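Local coordinates for protein glutaryl-CoA dehydrogenase (Mycobacterium smegmatis, PDB 3SF6) that belongs to the acyl-CoA dehydrogenase family of flavoproteins, is built as a four-chain assembly and binds dihydroflavine-adenine dinucleotide, at residues W173-T178 with V237-S242. Sequence-based numbering, arbitrary orientation. Where two conformers were deposited one is given.
Sequences WILTGT and VRLPDS. With EDO (1,2-ethanediol), chain P.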
loop_
_atom_site.group_PDB
_atom_site.type_symbol
_atom_site.label_atom_id
_atom_site.label_comp_id
_atom_site.label_asym_id
_atom_site.label_seq_id
_atom_site.Cartn_x
_atom_site.Cartn_y
_atom_site.Cartn_z
ATOM N N TRP A 173 33.256 -19.383 36.062
ATOM C CA TRP A 173 32.427 -18.248 35.708
ATOM C C TRP A 173 31.113 -18.285 36.495
ATOM O O TRP A 173 30.574 -19.358 36.744
ATOM C CB TRP A 173 32.059 -18.274 34.224
ATOM C CG TRP A 173 33.187 -18.096 33.291
ATOM C CD1 TRP A 173 33.937 -19.086 32.739
ATOM C CD2 TRP A 173 33.680 -16.853 32.754
ATOM N NE1 TRP A 173 34.876 -18.529 31.868
ATOM C CE2 TRP A 173 34.737 -17.168 31.869
ATOM C CE3 TRP A 173 33.324 -15.519 32.927
ATOM C CZ2 TRP A 173 35.443 -16.190 31.166
ATOM C CZ3 TRP A 173 34.003 -14.548 32.204
ATOM C CH2 TRP A 173 35.072 -14.892 31.347
ATOM N N ILE A 174 30.606 -17.097 36.838
ATOM C CA ILE A 174 29.292 -16.953 37.443
ATOM C C ILE A 174 28.427 -16.162 36.458
ATOM O O ILE A 174 28.764 -15.019 36.092
ATOM C CB ILE A 174 29.347 -16.234 38.798
ATOM C CG1 ILE A 174 30.396 -16.862 39.723
ATOM C CG2 ILE A 174 27.976 -16.320 39.476
ATOM C CD1 ILE A 174 30.046 -18.281 40.135
ATOM N N LEU A 175 27.336 -16.770 36.007
ATOM C CA LEU A 175 26.455 -16.136 35.034
ATOM C C LEU A 175 25.204 -15.638 35.743
ATOM O O LEU A 175 24.524 -16.401 36.423
ATOM C CB LEU A 175 26.022 -17.109 33.912
ATOM C CG LEU A 175 26.916 -17.158 32.676
ATOM C CD1 LEU A 175 28.320 -17.507 33.037
ATOM C CD2 LEU A 175 26.313 -18.140 31.594
ATOM N N THR A 176 24.886 -14.355 35.580
ATOM C CA THR A 176 23.727 -13.759 36.227
ATOM C C THR A 176 22.940 -12.903 35.244
ATOM O O THR A 176 23.456 -11.906 34.711
ATOM C CB THR A 176 24.154 -12.876 37.406
ATOM O OG1 THR A 176 25.009 -13.633 38.292
ATOM C CG2 THR A 176 22.932 -12.380 38.180
ATOM N N GLY A 177 21.694 -13.293 35.005
ATOM C CA GLY A 177 20.799 -12.483 34.202
ATOM C C GLY A 177 19.564 -13.236 33.809
ATOM O O GLY A 177 19.396 -14.392 34.214
ATOM N N THR A 178 18.703 -12.567 33.051
ATOM C CA THR A 178 17.477 -13.175 32.567
ATOM C C THR A 178 17.414 -13.079 31.049
ATOM O O THR A 178 17.623 -11.990 30.488
ATOM C CB THR A 178 16.266 -12.478 33.197
ATOM O OG1 THR A 178 16.332 -12.649 34.631
ATOM C CG2 THR A 178 14.978 -13.063 32.688
ATOM N N VAL A 237 24.639 -18.706 38.145
ATOM C CA VAL A 237 24.940 -20.078 37.688
ATOM C C VAL A 237 26.439 -20.207 37.524
ATOM O O VAL A 237 27.069 -19.441 36.764
ATOM C CB VAL A 237 24.231 -20.335 36.341
ATOM C CG1 VAL A 237 24.676 -21.670 35.705
ATOM C CG2 VAL A 237 22.710 -20.255 36.545
ATOM N N ARG A 238 27.009 -21.165 38.236
ATOM C CA ARG A 238 28.457 -21.351 38.291
ATOM C C ARG A 238 28.866 -22.412 37.271
ATOM O O ARG A 238 28.337 -23.546 37.256
ATOM C CB ARG A 238 28.862 -21.779 39.700
ATOM C CG ARG A 238 30.333 -22.045 39.856
ATOM C CD ARG A 238 30.643 -22.575 41.278
ATOM N NE ARG A 238 30.309 -21.626 42.340
ATOM C CZ ARG A 238 31.121 -20.659 42.773
ATOM N NH1 ARG A 238 32.324 -20.468 42.221
ATOM N NH2 ARG A 238 30.714 -19.851 43.754
ATOM N N LEU A 239 29.798 -22.044 36.405
ATOM C CA LEU A 239 30.280 -22.925 35.333
ATOM C C LEU A 239 31.813 -22.938 35.293
ATOM O O LEU A 239 32.454 -21.932 35.574
ATOM C CB LEU A 239 29.802 -22.401 33.960
ATOM C CG LEU A 239 28.266 -22.400 33.757
ATOM C CD1 LEU A 239 27.868 -21.540 32.517
ATOM C CD2 LEU A 239 27.727 -23.818 33.695
ATOM N N PRO A 240 32.403 -24.071 34.900
ATOM C CA PRO A 240 33.865 -24.063 34.692
ATOM C C PRO A 240 34.259 -23.268 33.451
ATOM O O PRO A 240 33.400 -23.028 32.588
ATOM C CB PRO A 240 34.187 -25.555 34.499
ATOM C CG PRO A 240 32.967 -26.055 33.762
ATOM C CD PRO A 240 31.792 -25.331 34.442
ATOM N N ASP A 241 35.534 -22.864 33.327
ATOM C CA ASP A 241 35.938 -22.148 32.110
ATOM C C ASP A 241 35.718 -22.974 30.869
ATOM O O ASP A 241 35.552 -22.404 29.796
ATOM C CB ASP A 241 37.392 -21.637 32.133
ATOM C CG ASP A 241 37.752 -20.807 30.868
ATOM O OD1 ASP A 241 37.028 -19.806 30.513
ATOM O OD2 ASP A 241 38.740 -21.198 30.189
ATOM N N SER A 242 35.711 -24.299 30.994
ATOM C CA SER A 242 35.542 -25.181 29.852
ATOM C C SER A 242 34.130 -25.041 29.228
ATOM O O SER A 242 33.902 -25.588 28.165
ATOM C CB SER A 242 35.806 -26.633 30.216
ATOM O OG SER A 242 34.961 -27.065 31.265
HETATM C C1 EDO P . 18.456 -12.787 38.641
HETATM O O1 EDO P . 18.300 -14.056 39.272
HETATM C C2 EDO P . 18.735 -13.049 37.179
HETATM O O2 EDO P . 18.247 -11.972 36.361
#
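In the beta domain between the two helical parts of this acyl-CoA dehydrogenase fold, W173-L175 and V237-L239 pair as antiparallel strands, their axes 4.6 Å apart at closest approach. W173 with L239 and L175 with V237 are hydrogen-bonded pairs, each joined by two backbone bonds; W173 N to L239 O, at 2.7 Å, is nearly linear (172° at the hydrogen). I174 and R238 form the non-hydrogen-bonded pair between them, where I174 CA approaches V237 O and R238 CA approaches W173 O in C-H...O contacts.

Beyond the paired backbone, the indole of W173 reaches the 3-10 turn that follows the second strand. Its NE1 donates to D241 OD1 at 2.8 Å, and the acceptor lies only 6° out of the ring plane, so the bond is made at the indole edge. OD1 receives it on the anti lone pair, and CG of D241 standing anti to its backbone N (chi1 -176°) brings the carboxylate there. The same OD1 forms a salt bridge with R244 NE, which would be expected to favour the ionised carboxylate.

On the face bearing I174 and R238, in one of the two conformers deposited for I174, its CD1 methyl sits 3.7 Å above the R238 guanidinium plane, over its centre. On the other face, L175 and L239 cross at about a right angle, and L175 CD2 lies 3.9 Å from L239 CD1.

Strand 165-169 flanks W173-T178 within the antiparallel sheet. F204 meets the W173 ring edge-to-face, and V206 touches both L175 and L239, so that strand 200-207, from the three-stranded mixed sheet, packs against the face bearing W173, L175 and L239.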